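Local coordinates for protein nucleoside-diphosphate-sugar epimerase (PDB 2X4G) that probably binds a nicotinamide adenine dinucleotide and may act on nucleotide-linked sugars, although its own reaction is not established, at residues 14-19 against 229-234; 41-46 against 72-77; 108-113 against 163-168. One frame throughout, in Å; residues are numbered along the deposited sequence.

Overall arrangement
All three contacts belong to the NAD-dependent epimerase/dehydratase (Rossmann-type) part of the chain, and their centres form a compact triangle with sides of about 14, 15 and 16 Å. Interactions 1 and 2 share the central sheet: strands 15-19 and 39-44 are parallel neighbours in it, with Val41 N 2.9 Å from Tyr16 O in a probable hydrogen bond. Interaction 1 lies on one face of this sheet, interactions 2 and 3 on the other. Interaction 3 meets interaction 2 where Leu75 CD1 lies 3.7 Å from Ala112 CB, and interaction 1 where Leu19 CD1 lies 3.9 Å from Phe109 CE1. Strand 15-19 runs into a glycine-rich turn of the kind that binds dinucleotide phosphates in this family.

Interaction 1. Residues 14-19 against 229-234; sequences VKYAVL and ALERGR
Tyr16 projects from strand 15-19 toward helix 219-232 and meets two consecutive residues there, Leu230 with its ring and Glu231 with its hydroxyl. With CG anti to the carbonyl carbon (chi1 -63°), the ring extends to the last turn of the helix, although the backbones stay well apart, the Tyr16 and Leu230 CA atoms being 9.4 Å from each other. Tyr16 and Leu230 run past one another in opposite directions, and a single methyl makes the apolar contact: Leu230 CD2 lies 3.7 Å from Tyr16 CD2, approaching the ring obliquely. Glu231 behaves differently. Its extended chain crosses the tyrosine at about a right angle and carries the carboxylate to the hydroxyl end of the ring, where Tyr16 OH donates to Glu231 OE2 over 2.8 Å. The carboxylate and ring planes are 77° apart; the hydroxyl approaches OE2 from the anti side and stands 29° out of the carboxylate plane. On the approach to that bond Glu231 CG also comes within 3.4 Å of Tyr16 OH, so the methylene lies alongside the hydroxyl as well. The ring is bounded by further groups: Val14 CG1 lies over one face toward the rim, His38 meets it edge-to-face, and Ile33 of helix 24-35 also touches it. Since the phenol is the donor, Glu231 offers it an acceptor oxygen, and the hydroxyl of this buried side chain has a defined partner; the bond would be expected to favour the ionised form of the carboxylate and to join strand to helix by one polar link beside an apolar one.

Interaction 2. Residues 41-46 against 72-77; sequences VLIHRP and ERALRG
Ile43 on strand 39-44 and Ala74 in the last turn of helix 68-74 mark the closest backbone approach of the two segments, their CA atoms being 6.5 Å apart. Both side chains leave the main chain toward the opposite segment. Ile43 meets the helix with both of its branches: Ala74 CB lies 3.9 Å from Ile43 CG2 and equally far from CG1, so the alanine methyl is shared between them. The longer branch has CG1 anti to the carbonyl carbon (chi1 -60°) and is extended at its second torsion (chi2 167°), which carries CD1 past the alanine to 3.4 Å from Leu75 CD2. Leu75 crosses the isoleucine at about a right angle; its CB points away from the strand, but the side chain bends back beyond CB and brings CD2 to the contact. The same Ile43 CD1 packs 3.6 Å from the carbonyl oxygen of Ala74. Helix 68-74 belongs to the crossover between strands 59-62 and 80-83, a beta-alpha-beta connection of the Rossmann fold; the crossover passes over the two strands between them, 39-44 and 15-19, and the end of its helix rests on Ile43 of strand 39-44. Ile43 also touches Ala17 and Leu19 of strand 15-19, while Leu75 reaches on to helix 98-116. Where the helix gives way to the loop, Arg73 O accepts from Arg76 N (3.2 Å) and from Arg76 NH1 (2.7 Å), which arrive from opposite faces of its carbonyl plane. Arg61 NH2, from strand 59-62, hydrogen-bonds Ala74 O and Arg76 O.

Interaction 3. Residues 108-113 against 163-168; sequences PFYAAC and DEQARE
Two neighbouring helices packed on one face of the Rossmann sheet, 98-116 and 154-171, meet through Tyr110 on the first and Gln165 and Ala166 on the second. The backbones are closest at Tyr110 and Ala166, whose CA atoms are 8.7 Å apart. Gln165 has CG anti to its backbone N (chi1 -177°) and stays extended, so its amide arrives at the edge of the tyrosine ring: OE1 lies near the ring plane, 3.7 Å from Tyr110 CE2, with the ring and amide planes 69° apart. A water bridges the two side chains, accepting from Tyr110 OH at 2.8 Å and donating to Gln165 OE1 at 2.8 Å. Gln165 OE1 also bonds Thr106 OG1, a direct tie back to helix 98-116. Past the amide, Tyr110 OH rests 3.5 Å from Ala166 CB. Tyr123 and Val176 of the sheet touch both Tyr110 and Ala166, seating the pair on the strands. Helix 154-171 opens with a Tyr-Val-Leu-Cys-Lys sequence that fits the Tyr-x-x-x-Lys motif, and such a helix beside its neighbour on the sheet is typical of short-chain dehydrogenase/reductase folds.

Interaction 1. Residues 14-19 against 229-234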
loop_
_atom_site.group_PDB
_atom_site.type_symbol
_atom_site.label_atom_id
_atom_site.label_comp_id
_atom_site.label_asym_id
_atom_site.label_seq_id
_atom_site.Cartn_x
_atom_site.Cartn_y
_atom_site.Cartn_z
ATOM N N VAL A 14 17.993 18.704 -40.086
ATOM C CA VAL A 14 16.998 17.751 -39.582
ATOM C C VAL A 14 16.373 18.241 -38.264
ATOM O O VAL A 14 17.042 18.828 -37.430
ATOM C CB VAL A 14 17.603 16.334 -39.481
ATOM C CG1 VAL A 14 16.622 15.367 -38.918
ATOM C CG2 VAL A 14 18.017 15.859 -40.851
ATOM N N LYS A 15 15.075 18.017 -38.095
ATOM C CA LYS A 15 14.334 18.510 -36.926
ATOM C C LYS A 15 13.741 17.313 -36.171
ATOM O O LYS A 15 12.946 16.548 -36.745
ATOM C CB LYS A 15 13.214 19.438 -37.402
ATOM C CG LYS A 15 12.954 20.671 -36.556
ATOM C CD LYS A 15 11.808 21.502 -37.153
ATOM C CE LYS A 15 12.161 22.972 -37.258
ATOM N NZ LYS A 15 10.980 23.832 -37.558
ATOM N N TYR A 16 14.145 17.122 -34.917
ATOM C CA TYR A 16 13.590 16.050 -34.090
ATOM C C TYR A 16 12.948 16.631 -32.845
ATOM O O TYR A 16 13.473 17.578 -32.266
ATOM C CB TYR A 16 14.651 15.027 -33.677
ATOM C CG TYR A 16 15.295 14.254 -34.824
ATOM C CD1 TYR A 16 16.649 14.354 -35.064
ATOM C CD2 TYR A 16 14.557 13.408 -35.646
ATOM C CE1 TYR A 16 17.254 13.658 -36.078
ATOM C CE2 TYR A 16 15.163 12.705 -36.670
ATOM C CZ TYR A 16 16.517 12.843 -36.871
ATOM O OH TYR A 16 17.183 12.188 -37.865
ATOM N N ALA A 17 11.818 16.051 -32.439
ATOM C CA ALA A 17 11.058 16.518 -31.280
ATOM C C ALA A 17 11.136 15.518 -30.147
ATOM O O ALA A 17 11.361 14.346 -30.384
ATOM C CB ALA A 17 9.601 16.744 -31.659
ATOM N N VAL A 18 10.936 15.999 -28.919
ATOM C CA VAL A 18 10.899 15.159 -27.724
ATOM C C VAL A 18 9.706 15.555 -26.867
ATOM O O VAL A 18 9.562 16.726 -26.534
ATOM C CB VAL A 18 12.156 15.378 -26.846
ATOM C CG1 VAL A 18 12.184 14.381 -25.695
ATOM C CG2 VAL A 18 13.421 15.274 -27.667
ATOM N N LEU A 19 8.840 14.603 -26.527
ATOM C CA LEU A 19 7.820 14.818 -25.494
ATOM C C LEU A 19 8.362 14.262 -24.216
ATOM O O LEU A 19 8.951 13.182 -24.225
ATOM C CB LEU A 19 6.522 14.086 -25.807
ATOM C CG LEU A 19 5.742 14.747 -26.945
ATOM C CD1 LEU A 19 6.306 14.280 -28.303
ATOM C CD2 LEU A 19 4.254 14.500 -26.841
ATOM N N ALA A 229 18.359 4.858 -32.018
ATOM C CA ALA A 229 17.245 3.983 -32.381
ATOM C C ALA A 229 16.344 4.723 -33.333
ATOM O O ALA A 229 15.903 4.148 -34.311
ATOM C CB ALA A 229 16.450 3.562 -31.151
ATOM N N LEU A 230 16.091 6.000 -33.035
ATOM C CA LEU A 230 15.144 6.817 -33.791
ATOM C C LEU A 230 15.623 6.940 -35.219
ATOM O O LEU A 230 14.846 6.711 -36.141
ATOM C CB LEU A 230 14.965 8.207 -33.160
ATOM C CG LEU A 230 14.066 9.246 -33.849
ATOM C CD1 LEU A 230 12.611 8.904 -33.700
ATOM C CD2 LEU A 230 14.304 10.621 -33.273
ATOM N N GLU A 231 16.908 7.251 -35.403
ATOM C CA GLU A 231 17.460 7.423 -36.744
ATOM C C GLU A 231 17.672 6.102 -37.455
ATOM O O GLU A 231 17.545 6.063 -38.666
ATOM C CB GLU A 231 18.785 8.193 -36.711
ATOM C CG GLU A 231 18.663 9.643 -36.258
ATOM C CD GLU A 231 19.895 10.484 -36.588
ATOM O OE1 GLU A 231 20.920 10.368 -35.882
ATOM O OE2 GLU A 231 19.832 11.281 -37.555
ATOM N N ARG A 232 17.982 5.031 -36.717
ATOM C CA ARG A 232 18.541 3.796 -37.320
ATOM C C ARG A 232 17.799 2.491 -37.087
ATOM O O ARG A 232 18.058 1.530 -37.784
ATOM C CB ARG A 232 19.975 3.567 -36.868
ATOM C CG ARG A 232 20.936 4.609 -37.369
ATOM C CD ARG A 232 22.345 4.398 -36.834
ATOM N NE ARG A 232 23.086 5.658 -36.831
ATOM C CZ ARG A 232 24.223 5.880 -36.166
ATOM N NH1 ARG A 232 24.779 4.932 -35.422
ATOM N NH2 ARG A 232 24.809 7.068 -36.244
ATOM N N GLY A 233 16.898 2.429 -36.119
ATOM C CA GLY A 233 16.175 1.187 -35.862
ATOM C C GLY A 233 15.266 0.733 -36.994
ATOM O O GLY A 233 14.782 1.546 -37.781
ATOM N N ARG A 234 15.044 -0.574 -37.084
ATOM C CA ARG A 234 14.014 -1.104 -37.967
ATOM C C ARG A 234 12.615 -0.873 -37.356
ATOM O O ARG A 234 12.374 -1.085 -36.160
ATOM C CB ARG A 234 14.243 -2.592 -38.269
ATOM C CG ARG A 234 15.604 -2.894 -38.920
ATOM C CD ARG A 234 15.672 -4.273 -39.609
ATOM N NE ARG A 234 14.906 -5.315 -38.900
ATOM C CZ ARG A 234 15.323 -6.003 -37.833
ATOM N NH1 ARG A 234 14.531 -6.918 -37.292
ATOM N NH2 ARG A 234 16.514 -5.786 -37.286
#

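Interaction 2. Residues 41-46 against 72-77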
loop_
_atom_site.group_PDB
_atom_site.type_symbol
_atom_site.label_atom_id
_atom_site.label_comp_id
_atom_site.label_asym_id
_atom_site.label_seq_id
_atom_site.Cartn_x
_atom_site.Cartn_y
_atom_site.Cartn_z
ATOM N N VAL A 41 13.119 20.262 -31.283
ATOM C CA VAL A 41 11.801 20.718 -30.878
ATOM C C VAL A 41 11.418 20.007 -29.576
ATOM O O VAL A 41 11.658 18.811 -29.426
ATOM C CB VAL A 41 10.746 20.464 -31.981
ATOM C CG1 VAL A 41 9.344 20.785 -31.476
ATOM C CG2 VAL A 41 11.079 21.283 -33.237
ATOM N N LEU A 42 10.852 20.758 -28.638
ATOM C CA LEU A 42 10.357 20.214 -27.380
ATOM C C LEU A 42 8.846 20.422 -27.302
ATOM O O LEU A 42 8.364 21.564 -27.264
ATOM C CB LEU A 42 11.013 20.915 -26.188
ATOM C CG LEU A 42 12.527 20.901 -26.133
ATOM C CD1 LEU A 42 13.020 21.582 -24.865
ATOM C CD2 LEU A 42 13.025 19.465 -26.240
ATOM N N ILE A 43 8.101 19.321 -27.307
ATOM C CA ILE A 43 6.659 19.377 -27.149
ATOM C C ILE A 43 6.365 19.187 -25.665
ATOM O O ILE A 43 6.664 18.146 -25.117
ATOM C CB ILE A 43 5.957 18.300 -27.997
ATOM C CG1 ILE A 43 6.278 18.490 -29.491
ATOM C CG2 ILE A 43 4.439 18.356 -27.800
ATOM C CD1 ILE A 43 5.879 17.309 -30.350
ATOM N N HIS A 44 5.796 20.206 -25.025
ATOM C CA HIS A 44 5.545 20.174 -23.585
ATOM C C HIS A 44 4.153 20.601 -23.192
ATOM O O HIS A 44 3.479 21.348 -23.913
ATOM C CB HIS A 44 6.505 21.109 -22.881
ATOM C CG HIS A 44 6.307 22.550 -23.220
ATOM N ND1 HIS A 44 5.529 23.395 -22.458
ATOM C CD2 HIS A 44 6.817 23.306 -24.216
ATOM C CE1 HIS A 44 5.549 24.606 -22.982
ATOM N NE2 HIS A 44 6.330 24.579 -24.047
ATOM N N ARG A 45 3.720 20.163 -22.020
ATOM C CA ARG A 45 2.426 20.622 -21.532
ATOM C C ARG A 45 2.588 22.021 -20.914
ATOM O O ARG A 45 3.685 22.408 -20.512
ATOM C CB ARG A 45 1.785 19.583 -20.619
ATOM C CG ARG A 45 2.439 19.329 -19.316
ATOM C CD ARG A 45 1.820 18.063 -18.693
ATOM N NE ARG A 45 2.464 16.849 -19.200
ATOM C CZ ARG A 45 2.113 15.595 -18.883
ATOM N NH1 ARG A 45 1.082 15.359 -18.061
ATOM N NH2 ARG A 45 2.796 14.563 -19.401
ATOM N N PRO A 46 1.517 22.808 -20.898
ATOM C CA PRO A 46 1.687 24.196 -20.506
ATOM C C PRO A 46 2.165 24.364 -19.069
ATOM O O PRO A 46 2.884 25.308 -18.769
ATOM C CB PRO A 46 0.284 24.786 -20.697
ATOM C CG PRO A 46 -0.619 23.638 -20.684
ATOM C CD PRO A 46 0.129 22.508 -21.264
ATOM N N GLU A 72 -1.153 17.479 -33.106
ATOM C CA GLU A 72 -1.020 17.542 -34.559
ATOM C C GLU A 72 -0.232 18.746 -34.981
ATOM O O GLU A 72 0.607 18.673 -35.864
ATOM C CB GLU A 72 -2.384 17.684 -35.215
ATOM C CG GLU A 72 -3.064 16.410 -35.627
ATOM C CD GLU A 72 -4.224 16.693 -36.590
ATOM O OE1 GLU A 72 -3.937 17.135 -37.726
ATOM O OE2 GLU A 72 -5.406 16.487 -36.218
ATOM N N ARG A 73 -0.559 19.874 -34.377
ATOM C CA ARG A 73 0.101 21.120 -34.705
ATOM C C ARG A 73 1.551 21.075 -34.195
ATOM O O ARG A 73 2.475 21.439 -34.922
ATOM C CB ARG A 73 -0.675 22.306 -34.112
ATOM C CG ARG A 73 -0.103 23.701 -34.464
ATOM C CD ARG A 73 -0.405 24.710 -33.347
ATOM N NE ARG A 73 -1.844 24.974 -33.258
ATOM C CZ ARG A 73 -2.478 25.522 -32.214
ATOM N NH1 ARG A 73 -1.818 25.873 -31.106
ATOM N NH2 ARG A 73 -3.796 25.719 -32.282
ATOM N N ALA A 74 1.752 20.604 -32.971
ATOM C CA ALA A 74 3.102 20.490 -32.428
ATOM C C ALA A 74 3.965 19.455 -33.160
ATOM O O ALA A 74 5.188 19.542 -33.125
ATOM C CB ALA A 74 3.052 20.181 -30.946
ATOM N N LEU A 75 3.335 18.484 -33.812
ATOM C CA LEU A 75 4.054 17.459 -34.568
ATOM C C LEU A 75 4.254 17.795 -36.063
ATOM O O LEU A 75 4.734 16.958 -36.839
ATOM C CB LEU A 75 3.324 16.125 -34.442
ATOM C CG LEU A 75 3.241 15.532 -33.035
ATOM C CD1 LEU A 75 2.259 14.394 -33.053
ATOM C CD2 LEU A 75 4.602 15.063 -32.499
ATOM N N ARG A 76 3.895 19.012 -36.474
ATOM C CA ARG A 76 4.085 19.436 -37.861
ATOM C C ARG A 76 5.591 19.544 -38.192
ATOM O O ARG A 76 6.393 19.986 -37.359
ATOM C CB ARG A 76 3.387 20.785 -38.106
ATOM C CG ARG A 76 4.148 22.002 -37.549
ATOM C CD ARG A 76 3.285 23.264 -37.462
ATOM N NE ARG A 76 4.025 24.398 -36.892
ATOM C CZ ARG A 76 4.131 24.686 -35.592
ATOM N NH1 ARG A 76 3.537 23.950 -34.651
ATOM N NH2 ARG A 76 4.835 25.741 -35.215
ATOM N N GLY A 77 5.950 19.125 -39.407
ATOM C CA GLY A 77 7.237 19.452 -40.012
ATOM C C GLY A 77 8.443 18.932 -39.268
ATOM O O GLY A 77 9.473 19.611 -39.183
#

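Interaction 3. Residues 108-113 against 163-168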
loop_
_atom_site.group_PDB
_atom_site.type_symbol
_atom_site.label_atom_id
_atom_site.label_comp_id
_atom_site.label_asym_id
_atom_site.label_seq_id
_atom_site.Cartn_x
_atom_site.Cartn_y
_atom_site.Cartn_z
ATOM N N PRO A 108 -3.863 9.087 -27.998
ATOM C CA PRO A 108 -3.992 10.294 -28.807
ATOM C C PRO A 108 -2.694 10.672 -29.523
ATOM O O PRO A 108 -2.730 11.207 -30.631
ATOM C CB PRO A 108 -4.375 11.374 -27.778
ATOM C CG PRO A 108 -4.943 10.643 -26.642
ATOM C CD PRO A 108 -4.168 9.356 -26.585
ATOM N N PHE A 109 -1.565 10.400 -28.888
ATOM C CA PHE A 109 -0.271 10.745 -29.451
ATOM C C PHE A 109 -0.085 10.028 -30.772
ATOM O O PHE A 109 0.300 10.632 -31.765
ATOM C CB PHE A 109 0.848 10.388 -28.464
ATOM C CG PHE A 109 2.212 10.358 -29.080
ATOM C CD1 PHE A 109 2.901 11.537 -29.318
ATOM C CD2 PHE A 109 2.799 9.156 -29.431
ATOM C CE1 PHE A 109 4.138 11.520 -29.892
ATOM C CE2 PHE A 109 4.034 9.132 -29.998
ATOM C CZ PHE A 109 4.711 10.321 -30.234
ATOM N N TYR A 110 -0.367 8.734 -30.769
ATOM C CA TYR A 110 -0.280 7.926 -31.979
ATOM C C TYR A 110 -1.271 8.431 -33.022
ATOM O O TYR A 110 -0.936 8.581 -34.208
ATOM C CB TYR A 110 -0.555 6.464 -31.660
ATOM C CG TYR A 110 0.534 5.792 -30.864
ATOM C CD1 TYR A 110 1.825 5.722 -31.342
ATOM C CD2 TYR A 110 0.270 5.216 -29.640
ATOM C CE1 TYR A 110 2.833 5.098 -30.621
ATOM C CE2 TYR A 110 1.273 4.587 -28.911
ATOM C CZ TYR A 110 2.547 4.528 -29.411
ATOM O OH TYR A 110 3.529 3.896 -28.695
ATOM N N ALA A 111 -2.488 8.706 -32.570
ATOM C CA ALA A 111 -3.466 9.378 -33.411
ATOM C C ALA A 111 -2.831 10.591 -34.099
ATOM O O ALA A 111 -2.840 10.667 -35.326
ATOM C CB ALA A 111 -4.688 9.800 -32.590
ATOM N N ALA A 112 -2.253 11.512 -33.320
ATOM C CA ALA A 112 -1.713 12.765 -33.880
ATOM C C ALA A 112 -0.525 12.548 -34.804
ATOM O O ALA A 112 -0.337 13.322 -35.733
ATOM C CB ALA A 112 -1.347 13.735 -32.790
ATOM N N CYS A 113 0.270 11.503 -34.553
ATOM C CA CYS A 113 1.410 11.175 -35.398
ATOM C C CYS A 113 0.965 10.774 -36.791
ATOM O O CYS A 113 1.641 11.079 -37.768
ATOM C CB CYS A 113 2.239 10.026 -34.800
ATOM S SG CYS A 113 3.324 10.436 -33.400
ATOM N N ASP A 163 3.891 -1.753 -24.508
ATOM C CA ASP A 163 4.737 -2.430 -25.486
ATOM C C ASP A 163 3.912 -3.013 -26.644
ATOM O O ASP A 163 4.217 -2.769 -27.809
ATOM C CB ASP A 163 5.562 -3.527 -24.821
ATOM C CG ASP A 163 6.712 -3.993 -25.694
ATOM O OD1 ASP A 163 6.564 -5.031 -26.385
ATOM O OD2 ASP A 163 7.764 -3.314 -25.692
ATOM N N GLU A 164 2.876 -3.780 -26.315
ATOM C CA GLU A 164 1.941 -4.297 -27.315
ATOM C C GLU A 164 1.330 -3.224 -28.184
ATOM O O GLU A 164 1.170 -3.421 -29.384
ATOM C CB GLU A 164 0.799 -5.065 -26.651
ATOM C CG GLU A 164 1.051 -6.570 -26.536
ATOM C CD GLU A 164 0.968 -7.313 -27.869
ATOM O OE1 GLU A 164 1.488 -8.455 -27.923
ATOM O OE2 GLU A 164 0.398 -6.770 -28.849
ATOM N N GLN A 165 0.959 -2.110 -27.564
ATOM C CA GLN A 165 0.350 -0.980 -28.260
ATOM C C GLN A 165 1.271 -0.415 -29.323
ATOM O O GLN A 165 0.844 -0.178 -30.457
ATOM C CB GLN A 165 0.006 0.124 -27.270
ATOM C CG GLN A 165 -0.711 1.325 -27.877
ATOM C CD GLN A 165 -0.939 2.439 -26.868
ATOM O OE1 GLN A 165 -0.053 2.733 -26.052
ATOM N NE2 GLN A 165 -2.125 3.071 -26.919
ATOM N N ALA A 166 2.529 -0.194 -28.955
ATOM C CA ALA A 166 3.515 0.348 -29.893
ATOM C C ALA A 166 3.729 -0.594 -31.091
ATOM O O ALA A 166 3.672 -0.165 -32.252
ATOM C CB ALA A 166 4.839 0.651 -29.177
ATOM N N ARG A 167 3.941 -1.877 -30.819
ATOM C CA ARG A 167 4.111 -2.854 -31.898
ATOM C C ARG A 167 2.878 -2.878 -32.807
ATOM O O ARG A 167 2.998 -3.043 -34.024
ATOM C CB ARG A 167 4.372 -4.258 -31.336
ATOM C CG ARG A 167 5.617 -4.362 -30.461
ATOM C CD ARG A 167 6.159 -5.771 -30.364
ATOM N NE ARG A 167 5.129 -6.752 -30.013
ATOM C CZ ARG A 167 4.611 -6.926 -28.792
ATOM N NH1 ARG A 167 5.005 -6.179 -27.759
ATOM N NH2 ARG A 167 3.688 -7.859 -28.589
ATOM N N GLU A 168 1.706 -2.716 -32.194
ATOM C CA GLU A 168 0.410 -2.710 -32.870
ATOM C C GLU A 168 0.304 -1.533 -33.837
ATOM O O GLU A 168 -0.213 -1.680 -34.934
ATOM C CB GLU A 168 -0.680 -2.695 -31.788
ATOM C CG GLU A 168 -2.155 -2.536 -32.186
ATOM C CD GLU A 168 -3.027 -2.121 -30.957
ATOM O OE1 GLU A 168 -3.234 -0.896 -30.740
ATOM O OE2 GLU A 168 -3.460 -3.014 -30.178
HETATM O O HOH W 1 2.666 2.316 -26.586
#